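Local coordinates for putative signal transduction protein with CBS domains (Kribbella flavida, PDB 4NOC), which is of unknown function but, as a protein built on a pair of CBS domains, probably senses a small ligand, perhaps a nucleotide, in a signalling pathway, at residues Q12-G17 with R32-L37; P103-D108 with P124-V129. All blocks are in the same frame, centred on the assembly; numbering follows the deposited sequence.

Interaction 1: residues Q12-G17 with R32-L37. With SO4 (sulfate ion), chain G.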
ATOM      1  N   GLN A  12      -9.629   9.153   9.045  1.00 36.12           N
ATOM      2  CA  GLN A  12     -10.838   8.648   8.419  1.00 36.91           C
ATOM      3  C   GLN A  12     -10.447   7.867   7.179  1.00 40.32           C
ATOM      4  O   GLN A  12      -9.587   8.317   6.427  1.00 37.40           O
ATOM      5  CB  GLN A  12     -11.736   9.806   8.013  1.00 45.51           C
ATOM      6  CG  GLN A  12     -12.389  10.516   9.183  1.00 58.57           C
ATOM      7  CD  GLN A  12     -13.746   9.936   9.520  1.00 65.35           C
ATOM      8  OE1 GLN A  12     -13.903   8.719   9.630  1.00 65.67           O
ATOM      9  NE2 GLN A  12     -14.744  10.805   9.667  1.00 70.68           N
ATOM     10  N   PHE A  13     -11.075   6.712   6.968  1.00 31.29           N
ATOM     11  CA  PHE A  13     -10.729   5.828   5.859  1.00 44.53           C
ATOM     12  C   PHE A  13     -12.035   5.238   5.332  1.00 43.26           C
ATOM     13  O   PHE A  13     -12.864   4.784   6.113  1.00 43.67           O
ATOM     14  CB  PHE A  13      -9.843   4.703   6.400  1.00 49.53           C
ATOM     15  CG  PHE A  13      -8.710   4.304   5.492  1.00 54.41           C
ATOM     16  CD1 PHE A  13      -7.482   4.942   5.576  1.00 52.74           C
ATOM     17  CD2 PHE A  13      -8.856   3.249   4.594  1.00 57.41           C
ATOM     18  CE1 PHE A  13      -6.428   4.560   4.760  1.00 60.25           C
ATOM     19  CE2 PHE A  13      -7.803   2.862   3.770  1.00 61.38           C
ATOM     20  CZ  PHE A  13      -6.586   3.519   3.855  1.00 63.10           C
ATOM     21  N   PRO A  14     -12.245   5.244   4.009  1.00 46.41           N
ATOM     22  CA  PRO A  14     -13.548   4.725   3.567  1.00 37.37           C
ATOM     23  C   PRO A  14     -13.707   3.216   3.750  1.00 39.67           C
ATOM     24  O   PRO A  14     -12.773   2.408   3.605  1.00 40.09           O
ATOM     25  CB  PRO A  14     -13.624   5.120   2.095  1.00 42.90           C
ATOM     26  CG  PRO A  14     -12.250   5.469   1.709  1.00 48.01           C
ATOM     27  CD  PRO A  14     -11.486   5.871   2.918  1.00 40.37           C
ATOM     28  N   VAL A  15     -14.937   2.862   4.087  1.00 34.50           N
ATOM     29  CA  VAL A  15     -15.312   1.522   4.481  1.00 38.40           C
ATOM     30  C   VAL A  15     -16.420   1.074   3.535  1.00 39.93           C
ATOM     31  O   VAL A  15     -17.246   1.900   3.115  1.00 41.25           O
ATOM     32  CB  VAL A  15     -15.820   1.570   5.948  1.00 37.63           C
ATOM     33  CG1 VAL A  15     -16.673   0.390   6.287  1.00 44.12           C
ATOM     34  CG2 VAL A  15     -14.638   1.699   6.916  1.00 33.89           C
ATOM     35  N   VAL A  16     -16.423  -0.206   3.159  1.00 33.03           N
ATOM     36  CA  VAL A  16     -17.546  -0.769   2.403  1.00 28.81           C
ATOM     37  C   VAL A  16     -17.968  -2.117   2.977  1.00 32.79           C
ATOM     38  O   VAL A  16     -17.143  -2.834   3.566  1.00 35.18           O
ATOM     39  CB  VAL A  16     -17.223  -0.982   0.897  1.00 37.70           C
ATOM     40  CG1 VAL A  16     -17.024   0.347   0.173  1.00 31.71           C
ATOM     41  CG2 VAL A  16     -16.011  -1.907   0.729  1.00 34.71           C
ATOM     42  N   GLY A  17     -19.245  -2.462   2.802  1.00 31.62           N
ATOM     43  CA  GLY A  17     -19.759  -3.736   3.274  1.00 33.63           C
ATOM     44  C   GLY A  17     -19.383  -4.899   2.369  1.00 35.28           C
ATOM     45  O   GLY A  17     -19.285  -4.764   1.146  1.00 33.94           O
ATOM     46  N   ARG A  32     -11.412   8.376  -5.176  1.00 70.96           N
ATOM     47  CA  ARG A  32     -10.648   8.766  -4.002  1.00 73.27           C
ATOM     48  C   ARG A  32      -9.151   8.446  -4.154  1.00 72.45           C
ATOM     49  O   ARG A  32      -8.336   8.869  -3.331  1.00 73.15           O
ATOM     50  CB  ARG A  32     -11.231   8.097  -2.753  1.00 70.68           C
ATOM     51  N   ARG A  33      -8.805   7.708  -5.211  1.00 67.87           N
ATOM     52  CA  ARG A  33      -7.419   7.347  -5.506  1.00 67.39           C
ATOM     53  C   ARG A  33      -6.758   6.630  -4.328  1.00 66.54           C
ATOM     54  O   ARG A  33      -5.703   7.033  -3.840  1.00 68.73           O
ATOM     55  CB  ARG A  33      -6.611   8.574  -5.943  1.00 71.89           C
ATOM     56  CG  ARG A  33      -6.976   9.087  -7.336  1.00 76.11           C
ATOM     57  CD  ARG A  33      -6.709   8.030  -8.416  1.00 71.96           C
ATOM     58  NE  ARG A  33      -5.322   7.585  -8.382  1.00 69.84           N
ATOM     59  CZ  ARG A  33      -4.350   8.138  -9.095  1.00 81.70           C
ATOM     60  NH1 ARG A  33      -4.613   9.144  -9.920  1.00 88.53           N
ATOM     61  NH2 ARG A  33      -3.112   7.679  -8.993  1.00 87.56           N
ATOM     62  N   LEU A  34      -7.394   5.546  -3.898  1.00 67.43           N
ATOM     63  CA  LEU A  34      -6.980   4.819  -2.707  1.00 68.36           C
ATOM     64  C   LEU A  34      -6.242   3.520  -2.994  1.00 64.16           C
ATOM     65  O   LEU A  34      -6.606   2.767  -3.909  1.00 59.30           O
ATOM     66  CB  LEU A  34      -8.200   4.497  -1.860  1.00 65.43           C
ATOM     67  CG  LEU A  34      -8.931   5.716  -1.348  1.00 68.75           C
ATOM     68  CD1 LEU A  34     -10.335   5.291  -1.063  1.00 67.91           C
ATOM     69  CD2 LEU A  34      -8.236   6.217  -0.100  1.00 71.63           C
ATOM     70  N   PRO A  35      -5.220   3.234  -2.173  1.00 60.32           N
ATOM     71  CA  PRO A  35      -4.517   1.954  -2.245  1.00 60.01           C
ATOM     72  C   PRO A  35      -5.478   0.823  -1.876  1.00 55.25           C
ATOM     73  O   PRO A  35      -5.340  -0.275  -2.424  1.00 52.96           O
ATOM     74  CB  PRO A  35      -3.439   2.100  -1.173  1.00 58.49           C
ATOM     75  CG  PRO A  35      -4.051   3.035  -0.170  1.00 51.68           C
ATOM     76  CD  PRO A  35      -4.830   4.017  -0.985  1.00 51.98           C
ATOM     77  N   GLY A  36      -6.437   1.098  -0.981  1.00 51.99           N
ATOM     78  CA  GLY A  36      -7.388   0.093  -0.529  1.00 39.24           C
ATOM     79  C   GLY A  36      -8.625   0.596   0.202  1.00 39.03           C
ATOM     80  O   GLY A  36      -8.681   1.731   0.676  1.00 41.64           O
ATOM     81  N   LEU A  37      -9.636  -0.263   0.277  1.00 38.68           N
ATOM     82  CA  LEU A  37     -10.841   0.017   1.047  1.00 36.51           C
ATOM     83  C   LEU A  37     -10.840  -0.883   2.274  1.00 33.50           C
ATOM     84  O   LEU A  37     -10.391  -2.025   2.196  1.00 36.12           O
ATOM     85  CB  LEU A  37     -12.089  -0.279   0.205  1.00 35.44           C
ATOM     86  CG  LEU A  37     -12.311   0.587  -1.040  1.00 40.56           C
ATOM     87  CD1 LEU A  37     -13.532   0.132  -1.819  1.00 31.03           C
ATOM     88  CD2 LEU A  37     -12.430   2.069  -0.672  1.00 33.84           C
TER
HETATM   89  S   SO4 G 203     -13.708   5.389   9.349  0.66 88.96           S
HETATM   90  O1  SO4 G 203     -12.546   6.204   9.045  0.66 86.78           O
HETATM   91  O2  SO4 G 203     -14.220   5.722  10.677  0.66 88.76           O
HETATM   92  O3  SO4 G 203     -14.753   5.636   8.357  0.66 88.43           O
HETATM   93  O4  SO4 G 203     -13.281   3.995   9.307  0.66 88.45           O
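Pro14 and Leu34 reach toward each other, and ring atom CG of Pro14 lies 3.4 Å from Leu34 CD1. This is closer than usual for two carbons, so the packing is tight here. The side chains of Leu37 and Pro14 cross at about a right angle, with Leu37 CD2 4.2 Å from Pro14 CG. The other branch of Leu37 turns to Val16, where Leu37 CD1 lies 4.0 Å from Val16 CG1. With chi1 at -65°, Leu37 CG stands beside its own backbone N, and chi2 near 180° extends the chain beyond it. Leu37 also touches Ala25 and Leu29 of helix 22-31, and Val16 touches Leu28.

Phe13 takes a different course. Gly36 O lies oblique to the Phe13 ring, 3.4 Å from Phe13 CE2. The ring also touches Ile38 and reaches Ala137 and Thr139 of strand 133-139 in the second CBS domain.

The outer side is looser. Val15 is exposed and points away from 32-37, and a sulfate ion lies there, probably from the crystallisation liquor. The ion takes the N-H of Phe13. The Phe13 N to sulfate O1 distance is 2.6 Å, with an angle of 156° at the hydrogen. The same ion lies 3.6 Å from Val15 CG2, measured to sulfate O4. Near the start of 32-37, Arg33 makes salt bridges to Glu11 and Glu145 of the second subunit.

The two segments belong to the beta-alpha-beta unit of the first CBS domain: strand 15-17, helix 22-31, strand 36-40. Between the segments the side chains meet as apolar groups, with Gly36 O beside the Phe13 ring. Pro14 and Val16 bond through their backbones to Ile38 and Val40, farther along the same strand, so carbon packing carries this end of the strand pair.

Interaction 2: residues P103-D108 with P124-V129. With SO4 (sulfate ion), chain E.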
ATOM      1  N   PRO A 103      -5.294  -6.241  10.955  1.00 33.64           N
ATOM      2  CA  PRO A 103      -5.094  -6.093  12.397  1.00 26.86           C
ATOM      3  C   PRO A 103      -5.839  -4.851  12.851  1.00 25.08           C
ATOM      4  O   PRO A 103      -5.879  -3.864  12.121  1.00 27.26           O
ATOM      5  CB  PRO A 103      -3.579  -5.888  12.537  1.00 28.68           C
ATOM      6  CG  PRO A 103      -2.987  -6.269  11.166  1.00 32.59           C
ATOM      7  CD  PRO A 103      -4.071  -5.958  10.182  1.00 31.62           C
ATOM      8  N   VAL A 104      -6.427  -4.919  14.039  1.00 30.54           N
ATOM      9  CA  VAL A 104      -7.244  -3.848  14.599  1.00 25.07           C
ATOM     10  C   VAL A 104      -6.677  -3.536  15.973  1.00 35.91           C
ATOM     11  O   VAL A 104      -6.652  -4.424  16.840  1.00 25.44           O
ATOM     12  CB  VAL A 104      -8.693  -4.334  14.830  1.00 26.53           C
ATOM     13  CG1 VAL A 104      -9.529  -3.234  15.481  1.00 26.80           C
ATOM     14  CG2 VAL A 104      -9.330  -4.826  13.526  1.00 27.50           C
ATOM     15  N   VAL A 105      -6.229  -2.297  16.179  1.00 23.72           N
ATOM     16  CA  VAL A 105      -5.666  -1.894  17.470  1.00 23.67           C
ATOM     17  C   VAL A 105      -6.729  -1.214  18.339  1.00 28.52           C
ATOM     18  O   VAL A 105      -7.636  -0.553  17.824  1.00 28.01           O
ATOM     19  CB  VAL A 105      -4.421  -0.961  17.294  1.00 25.42           C
ATOM     20  CG1 VAL A 105      -3.368  -1.633  16.404  1.00 23.76           C
ATOM     21  CG2 VAL A 105      -4.813   0.389  16.691  1.00 22.27           C
ATOM     22  N   LYS A 106      -6.640  -1.401  19.652  1.00 31.45           N
ATOM     23  CA  LYS A 106      -7.556  -0.744  20.573  1.00 35.40           C
ATOM     24  C   LYS A 106      -7.313   0.754  20.550  1.00 33.09           C
ATOM     25  O   LYS A 106      -6.159   1.198  20.473  1.00 34.48           O
ATOM     26  CB  LYS A 106      -7.360  -1.269  22.000  1.00 34.51           C
ATOM     27  CG  LYS A 106      -7.744  -2.730  22.151  1.00 37.48           C
ATOM     28  CD  LYS A 106      -7.461  -3.276  23.554  1.00 32.41           C
ATOM     29  CE  LYS A 106      -7.671  -4.786  23.555  1.00 46.03           C
ATOM     30  NZ  LYS A 106      -7.700  -5.363  24.921  1.00 56.84           N
ATOM     31  N   HIS A 107      -8.394   1.523  20.656  1.00 34.76           N
ATOM     32  CA  HIS A 107      -8.308   2.977  20.583  1.00 35.09           C
ATOM     33  C   HIS A 107      -7.378   3.569  21.636  1.00 31.78           C
ATOM     34  O   HIS A 107      -6.743   4.589  21.376  1.00 29.38           O
ATOM     35  CB  HIS A 107      -9.696   3.609  20.712  1.00 33.51           C
ATOM     36  CG  HIS A 107     -10.234   3.588  22.109  1.00 37.74           C
ATOM     37  ND1 HIS A 107     -10.778   2.453  22.677  1.00 39.66           N
ATOM     38  CD2 HIS A 107     -10.293   4.553  23.057  1.00 36.79           C
ATOM     39  CE1 HIS A 107     -11.145   2.720  23.918  1.00 38.59           C
ATOM     40  NE2 HIS A 107     -10.861   3.985  24.174  1.00 49.71           N
ATOM     41  N   ASP A 108      -7.276   2.953  22.814  1.00 31.08           N
ATOM     42  CA  ASP A 108      -6.372   3.516  23.815  1.00 32.00           C
ATOM     43  C   ASP A 108      -4.946   2.972  23.798  1.00 36.63           C
ATOM     44  O   ASP A 108      -4.173   3.248  24.723  1.00 35.98           O
ATOM     45  CB  ASP A 108      -6.949   3.459  25.225  1.00 37.21           C
ATOM     46  CG  ASP A 108      -7.516   2.108  25.567  1.00 49.60           C
ATOM     47  OD1 ASP A 108      -7.253   1.140  24.819  1.00 48.13           O
ATOM     48  OD2 ASP A 108      -8.221   2.017  26.594  1.00 61.50           O
ATOM     49  N   PRO A 124       0.525  -2.882   6.115  1.00 31.55           N
ATOM     50  CA  PRO A 124       0.398  -1.577   5.449  1.00 31.74           C
ATOM     51  C   PRO A 124      -0.489  -0.625   6.242  1.00 29.33           C
ATOM     52  O   PRO A 124      -0.212   0.566   6.238  1.00 28.90           O
ATOM     53  CB  PRO A 124      -0.247  -1.918   4.100  1.00 34.51           C
ATOM     54  CG  PRO A 124      -0.833  -3.308   4.279  1.00 41.68           C
ATOM     55  CD  PRO A 124       0.044  -3.996   5.275  1.00 35.21           C
ATOM     56  N   LEU A 125      -1.515  -1.142   6.921  1.00 29.11           N
ATOM     57  CA  LEU A 125      -2.351  -0.339   7.825  1.00 32.39           C
ATOM     58  C   LEU A 125      -2.996  -1.188   8.927  1.00 33.61           C
ATOM     59  O   LEU A 125      -3.025  -2.421   8.846  1.00 31.75           O
ATOM     60  CB  LEU A 125      -3.425   0.471   7.055  1.00 38.24           C
ATOM     61  CG  LEU A 125      -4.633  -0.178   6.357  1.00 42.08           C
ATOM     62  CD1 LEU A 125      -4.251  -1.427   5.616  1.00 48.55           C
ATOM     63  CD2 LEU A 125      -5.747  -0.501   7.325  1.00 45.74           C
ATOM     64  N   VAL A 126      -3.489  -0.521   9.967  1.00 25.71           N
ATOM     65  CA  VAL A 126      -4.314  -1.177  10.977  1.00 24.35           C
ATOM     66  C   VAL A 126      -5.584  -0.345  11.135  1.00 30.92           C
ATOM     67  O   VAL A 126      -5.546   0.885  10.969  1.00 31.33           O
ATOM     68  CB  VAL A 126      -3.613  -1.303  12.361  1.00 29.23           C
ATOM     69  CG1 VAL A 126      -2.393  -2.216  12.266  1.00 28.51           C
ATOM     70  CG2 VAL A 126      -3.211   0.087  12.911  1.00 26.90           C
ATOM     71  N   ALA A 127      -6.703  -1.010  11.426  1.00 24.33           N
ATOM     72  CA  ALA A 127      -7.927  -0.294  11.740  1.00 24.87           C
ATOM     73  C   ALA A 127      -7.865   0.076  13.205  1.00 26.43           C
ATOM     74  O   ALA A 127      -7.147  -0.561  13.988  1.00 23.66           O
ATOM     75  CB  ALA A 127      -9.169  -1.140  11.441  1.00 26.25           C
ATOM     76  N   VAL A 128      -8.595   1.124  13.568  1.00 31.26           N
ATOM     77  CA  VAL A 128      -8.735   1.480  14.966  1.00 31.46           C
ATOM     78  C   VAL A 128     -10.192   1.318  15.369  1.00 31.56           C
ATOM     79  O   VAL A 128     -11.112   1.770  14.663  1.00 30.71           O
ATOM     80  CB  VAL A 128      -8.222   2.903  15.244  1.00 31.81           C
ATOM     81  CG1 VAL A 128      -8.152   3.152  16.739  1.00 25.65           C
ATOM     82  CG2 VAL A 128      -6.836   3.066  14.651  1.00 29.09           C
ATOM     83  N   VAL A 129     -10.412   0.629  16.482  1.00 33.33           N
ATOM     84  CA  VAL A 129     -11.775   0.382  16.938  1.00 35.03           C
ATOM     85  C   VAL A 129     -11.985   0.976  18.336  1.00 39.90           C
ATOM     86  O   VAL A 129     -11.057   1.005  19.154  1.00 42.76           O
ATOM     87  CB  VAL A 129     -12.142  -1.125  16.850  1.00 43.09           C
ATOM     88  CG1 VAL A 129     -13.184  -1.537  17.903  1.00 38.12           C
ATOM     89  CG2 VAL A 129     -12.651  -1.449  15.447  1.00 46.70           C
TER
HETATM   90  S   SO4 E 201     -11.683  -0.900  22.655  0.89 74.71           S
HETATM   91  O1  SO4 E 201     -10.975  -1.959  23.365  0.89 75.60           O
HETATM   92  O2  SO4 E 201     -12.670  -0.287  23.552  0.89 74.35           O
HETATM   93  O3  SO4 E 201     -10.720   0.090  22.171  0.89 69.43           O
HETATM   94  O4  SO4 E 201     -12.387  -1.489  21.521  0.89 78.81           O
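The His107 ring has the carbonyl O of Val129 at its edge, near its plane. It closes the parallel strand pair of the beta-alpha-beta unit of the second CBS domain, with helix 111-121 as the crossover. A sulfate ion, probably from the crystallisation liquor, also lies at the ring edge, with its sulfur in the ring plane. One face carries Asp108, whose CG sits 4.0 Å above the plane of the His107 ring and toward its rim. CG of His107 sits between its backbone N and carbonyl carbon (chi1 75°), and the turn of the ring about chi2 brings ND1 to the sulfate. ND1 donates to sulfate O3, but the modelled separation is very short and its exact value is doubtful. The backbone N of His107 donates to the same oxygen at 3.1 Å.

Along the strands, Ala127 N donates to Pro103 O in the carbonyl plane, at 3.1 Å. Val105 N reaches Ala127 O at 2.9 Å, nearly straight on to the carbonyl. Val129 N to Val105 O is weak. The strand axes cross at -44°, so the pair is strongly twisted.

Val104, Ala127 and Val129 share one face of the sheet. There Val104 CG1 lies 3.6 Å from Val129 CG2, the side chains crossing obliquely. Val104 also touches Pro46 of strand 46-51 in the first CBS domain. On the other face Val105 fits between Val126 and Val128. Its CG1 is 3.9 Å from Val126 CG2, and its CG2 meets CG2 of Val128. Ile117 and Met118 of helix 111-121 cover Val105 and Val126 respectively.

The last rung is frayed: His107 N, already bonded to the sulfate, makes a weak bond to Val129 O, 3.1 Å away and bent to 125°.

In the fold
Interactions 1 and 2 occupy equivalent places in the two CBS domains. Each joins the first and second strands of a beta-alpha-beta unit. They follow one another along the chain. Their centres are 15 Å apart and their nearest atoms about 5 Å, without touching. The connection between them is indirect. Phe13 of 12-17 leans on strand 133-139, the antiparallel neighbour of 125-130. In return, Leu125 touches Val49 of strand 46-51, which pairs with 36-40. Each unit thus packs on the sheet of the other domain. Each contact has its own sulfate. Both ions are probably crystallisation solutes and do not establish a regulatory site.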